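Local coordinates for protein parvulin 42 (Trypanosoma brucei brucei, PDB 6GMP) that probably catalyses cis-trans isomerisation of peptide bonds preceding proline, through the parvulin-type PPIase domain that makes up this chain, at residues R6-V11 with H116-V121. Numbering follows the deposited sequence.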
ATOM      1  N   ARG A   6       1.637  -8.451 -13.885  1.00 34.82           N
ATOM      2  CA  ARG A   6       0.560  -8.695 -12.931  1.00 36.24           C
ATOM      3  C   ARG A   6      -0.024  -7.372 -12.474  1.00 34.77           C
ATOM      4  O   ARG A   6       0.661  -6.349 -12.433  1.00 32.68           O
ATOM      5  CB  ARG A   6       1.050  -9.514 -11.737  1.00 32.69           C
ATOM      6  CG  ARG A   6       1.287 -10.968 -12.075  1.00 40.09           C
ATOM      7  CD  ARG A   6       1.879 -11.749 -10.915  1.00 40.42           C
ATOM      8  NE  ARG A   6       2.338 -13.059 -11.365  1.00 45.58           N
ATOM      9  CZ  ARG A   6       3.086 -13.886 -10.646  1.00 47.40           C
ATOM     10  NH1 ARG A   6       3.478 -13.555  -9.426  1.00 44.33           N
ATOM     11  NH2 ARG A   6       3.451 -15.051 -11.157  1.00 55.66           N
ATOM     12  N   HIS A   7      -1.308  -7.411 -12.141  1.00 29.18           N
ATOM     13  CA  HIS A   7      -2.064  -6.225 -11.779  1.00 27.56           C
ATOM     14  C   HIS A   7      -2.101  -6.072 -10.263  1.00 25.09           C
ATOM     15  O   HIS A   7      -2.604  -6.955  -9.556  1.00 26.67           O
ATOM     16  CB  HIS A   7      -3.482  -6.365 -12.328  1.00 28.15           C
ATOM     17  CG  HIS A   7      -4.314  -5.131 -12.191  1.00 29.43           C
ATOM     18  ND1 HIS A   7      -5.637  -5.084 -12.578  1.00 33.64           N
ATOM     19  CD2 HIS A   7      -4.011  -3.898 -11.727  1.00 28.45           C
ATOM     20  CE1 HIS A   7      -6.117  -3.875 -12.343  1.00 32.94           C
ATOM     21  NE2 HIS A   7      -5.148  -3.134 -11.836  1.00 28.04           N
ATOM     22  N   PHE A   8      -1.565  -4.954  -9.772  1.00 23.88           N
ATOM     23  CA  PHE A   8      -1.530  -4.675  -8.346  1.00 23.25           C
ATOM     24  C   PHE A   8      -2.261  -3.397  -7.982  1.00 23.02           C
ATOM     25  O   PHE A   8      -2.380  -2.480  -8.801  1.00 22.68           O
ATOM     26  CB  PHE A   8      -0.086  -4.564  -7.855  1.00 24.69           C
ATOM     27  CG  PHE A   8       0.725  -5.803  -8.070  1.00 25.30           C
ATOM     28  CD1 PHE A   8       0.600  -6.898  -7.231  1.00 23.09           C
ATOM     29  CD2 PHE A   8       1.634  -5.856  -9.111  1.00 29.13           C
ATOM     30  CE1 PHE A   8       1.372  -8.031  -7.432  1.00 24.50           C
ATOM     31  CE2 PHE A   8       2.405  -6.983  -9.326  1.00 32.04           C
ATOM     32  CZ  PHE A   8       2.273  -8.077  -8.486  1.00 27.29           C
ATOM     33  N   TYR A   9      -2.743  -3.369  -6.741  1.00 21.29           N
ATOM     34  CA  TYR A   9      -3.132  -2.144  -6.052  1.00 20.19           C
ATOM     35  C   TYR A   9      -2.252  -2.035  -4.813  1.00 20.35           C
ATOM     36  O   TYR A   9      -1.675  -3.027  -4.373  1.00 20.58           O
ATOM     37  CB  TYR A   9      -4.584  -2.202  -5.571  1.00 21.37           C
ATOM     38  CG  TYR A   9      -5.646  -1.921  -6.601  1.00 21.54           C
ATOM     39  CD1 TYR A   9      -5.752  -2.679  -7.757  1.00 22.53           C
ATOM     40  CD2 TYR A   9      -6.568  -0.893  -6.400  1.00 22.18           C
ATOM     41  CE1 TYR A   9      -6.739  -2.420  -8.687  1.00 25.36           C
ATOM     42  CE2 TYR A   9      -7.553  -0.627  -7.326  1.00 22.42           C
ATOM     43  CZ  TYR A   9      -7.634  -1.390  -8.467  1.00 24.56           C
ATOM     44  OH  TYR A   9      -8.620  -1.118  -9.384  1.00 28.24           O
ATOM     45  N   HIS A  10      -2.154  -0.846  -4.230  1.00 20.63           N
ATOM     46  CA  HIS A  10      -1.502  -0.753  -2.923  1.00 18.48           C
ATOM     47  C   HIS A  10      -2.113   0.311  -2.023  1.00 18.68           C
ATOM     48  O   HIS A  10      -2.830   1.205  -2.480  1.00 20.44           O
ATOM     49  CB  HIS A  10       0.033  -0.608  -3.032  1.00 18.99           C
ATOM     50  CG  HIS A  10       0.524   0.775  -3.334  1.00 18.08           C
ATOM     51  ND1 HIS A  10       1.808   1.173  -3.043  1.00 21.20           N
ATOM     52  CD2 HIS A  10      -0.078   1.844  -3.909  1.00 21.25           C
ATOM     53  CE1 HIS A  10       1.980   2.427  -3.415  1.00 20.62           C
ATOM     54  NE2 HIS A  10       0.853   2.860  -3.945  1.00 20.28           N
ATOM     55  N   VAL A  11      -1.862   0.136  -0.731  1.00 18.69           N
ATOM     56  CA  VAL A  11      -2.039   1.165   0.277  1.00 17.69           C
ATOM     57  C   VAL A  11      -0.643   1.611   0.672  1.00 18.78           C
ATOM     58  O   VAL A  11       0.233   0.768   0.912  1.00 19.20           O
ATOM     59  CB  VAL A  11      -2.700   0.598   1.548  1.00 17.75           C
ATOM     60  CG1 VAL A  11      -2.706   1.632   2.676  1.00 23.03           C
ATOM     61  CG2 VAL A  11      -4.107   0.145   1.270  1.00 19.36           C
ATOM     62  N   HIS A 116       4.038  -0.192   2.556  1.00 19.55           N
ATOM     63  CA  HIS A 116       2.991  -0.629   1.633  1.00 18.41           C
ATOM     64  C   HIS A 116       2.235  -1.859   2.110  1.00 19.31           C
ATOM     65  O   HIS A 116       2.815  -2.743   2.734  1.00 21.08           O
ATOM     66  CB  HIS A 116       3.588  -1.022   0.278  1.00 18.51           C
ATOM     67  CG  HIS A 116       4.511  -0.015  -0.326  1.00 20.17           C
ATOM     68  ND1 HIS A 116       4.214   0.650  -1.493  1.00 21.88           N
ATOM     69  CD2 HIS A 116       5.761   0.374   0.018  1.00 21.86           C
ATOM     70  CE1 HIS A 116       5.222   1.438  -1.820  1.00 23.06           C
ATOM     71  NE2 HIS A 116       6.180   1.283  -0.924  1.00 22.98           N
ATOM     72  N   LEU A 117       0.955  -1.924   1.756  1.00 19.35           N
ATOM     73  CA  LEU A 117       0.243  -3.195   1.682  1.00 20.57           C
ATOM     74  C   LEU A 117      -0.030  -3.375   0.209  1.00 19.93           C
ATOM     75  O   LEU A 117      -0.589  -2.482  -0.415  1.00 19.25           O
ATOM     76  CB  LEU A 117      -1.087  -3.138   2.434  1.00 20.54           C
ATOM     77  CG  LEU A 117      -1.017  -2.845   3.937  1.00 21.42           C
ATOM     78  CD1 LEU A 117      -2.427  -2.809   4.534  1.00 23.41           C
ATOM     79  CD2 LEU A 117      -0.172  -3.826   4.693  1.00 22.43           C
ATOM     80  N   ILE A 118       0.375  -4.514  -0.344  1.00 21.46           N
ATOM     81  CA  ILE A 118       0.230  -4.782  -1.769  1.00 20.27           C
ATOM     82  C   ILE A 118      -0.838  -5.837  -1.994  1.00 20.46           C
ATOM     83  O   ILE A 118      -0.863  -6.849  -1.308  1.00 21.58           O
ATOM     84  CB  ILE A 118       1.568  -5.244  -2.400  1.00 21.63           C
ATOM     85  CG1 ILE A 118       2.647  -4.200  -2.130  1.00 22.01           C
ATOM     86  CG2 ILE A 118       1.406  -5.443  -3.894  1.00 21.84           C
ATOM     87  CD1 ILE A 118       4.026  -4.637  -2.479  1.00 24.36           C
ATOM     88  N   TYR A 119      -1.710  -5.581  -2.965  1.00 20.28           N
ATOM     89  CA  TYR A 119      -2.803  -6.474  -3.306  1.00 21.82           C
ATOM     90  C   TYR A 119      -2.671  -6.923  -4.756  1.00 21.57           C
ATOM     91  O   TYR A 119      -2.505  -6.103  -5.658  1.00 21.95           O
ATOM     92  CB  TYR A 119      -4.135  -5.747  -3.105  1.00 18.64           C
ATOM     93  CG  TYR A 119      -5.358  -6.507  -3.551  1.00 20.75           C
ATOM     94  CD1 TYR A 119      -5.759  -7.674  -2.914  1.00 21.93           C
ATOM     95  CD2 TYR A 119      -6.152  -6.028  -4.587  1.00 22.41           C
ATOM     96  CE1 TYR A 119      -6.889  -8.350  -3.308  1.00 23.55           C
ATOM     97  CE2 TYR A 119      -7.286  -6.697  -4.988  1.00 23.70           C
ATOM     98  CZ  TYR A 119      -7.657  -7.861  -4.343  1.00 23.82           C
ATOM     99  OH  TYR A 119      -8.789  -8.526  -4.743  1.00 28.09           O
ATOM    100  N   ARG A 120      -2.751  -8.226  -4.978  1.00 23.24           N
ATOM    101  CA  ARG A 120      -2.777  -8.752  -6.337  1.00 23.19           C
ATOM    102  C   ARG A 120      -4.223  -8.953  -6.785  1.00 24.72           C
ATOM    103  O   ARG A 120      -4.969  -9.758  -6.202  1.00 27.48           O
ATOM    104  CB  ARG A 120      -2.016 -10.072  -6.430  1.00 26.21           C
ATOM    105  CG  ARG A 120      -1.987 -10.611  -7.841  1.00 27.65           C
ATOM    106  CD  ARG A 120      -1.181 -11.873  -7.941  1.00 29.75           C
ATOM    107  NE  ARG A 120      -1.362 -12.492  -9.245  1.00 32.88           N
ATOM    108  CZ  ARG A 120      -0.861 -13.670  -9.592  1.00 35.66           C
ATOM    109  NH1 ARG A 120      -0.132 -14.373  -8.732  1.00 38.11           N
ATOM    110  NH2 ARG A 120      -1.091 -14.134 -10.806  1.00 40.70           N
ATOM    111  N   VAL A 121      -4.620  -8.226  -7.825  1.00 27.88           N
ATOM    112  CA  VAL A 121      -5.986  -8.272  -8.325  1.00 27.31           C
ATOM    113  C   VAL A 121      -6.288  -9.665  -8.852  1.00 36.24           C
ATOM    114  O   VAL A 121      -7.313 -10.260  -8.521  1.00 41.91           O
ATOM    115  CB  VAL A 121      -6.211  -7.233  -9.439  1.00 31.34           C
ATOM    116  CG1 VAL A 121      -7.639  -7.285  -9.945  1.00 32.76           C
ATOM    117  CG2 VAL A 121      -5.898  -5.844  -8.920  1.00 32.12           C
TER
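Antiparallel strands 6-11 and 116-120 pair through Y9 with Y119 and V11 with L117, two hydrogen-bonded pairs in which each residue gives its N-H and receives the other's; V121 N to H7 O, 2.9 Å, carries the pattern just past the strand end. Polar contact between side chains comes from H10 and H116, whose ND1 atoms meet edge to edge at 2.9 Å, each in the plane of the other ring. H10 reaches there because chi1 of 80° sets CG between backbone N and carbonyl carbon. On the same face F8 CD1 rests 3.7 Å from I118 CG2, an apolar contact in a patch that helix 91-97 covers through A97 and F93. Just past the strand end, V121 fits between the H7 and Y9 rings: its CG2 sits over the H7 face, 3.7 Å from the ring centroid, a CH-pi contact, and also touches Y9 CD1 at 3.4 Å. R6 and R120, both extended, stack their guanidinium groups with planes 3° apart and R6 CD over the R120 centre; E122 O and L100 O accept from R120, which should ease the like-charge contact. Two histidines bonded across the central strands are consistent with the dual-histidine motif of parvulin PPIases, as in Pin1. With H116 NE2 also bonded to T111 OG1, the H116 imidazole is gripped at both nitrogens, which fixes its rotation.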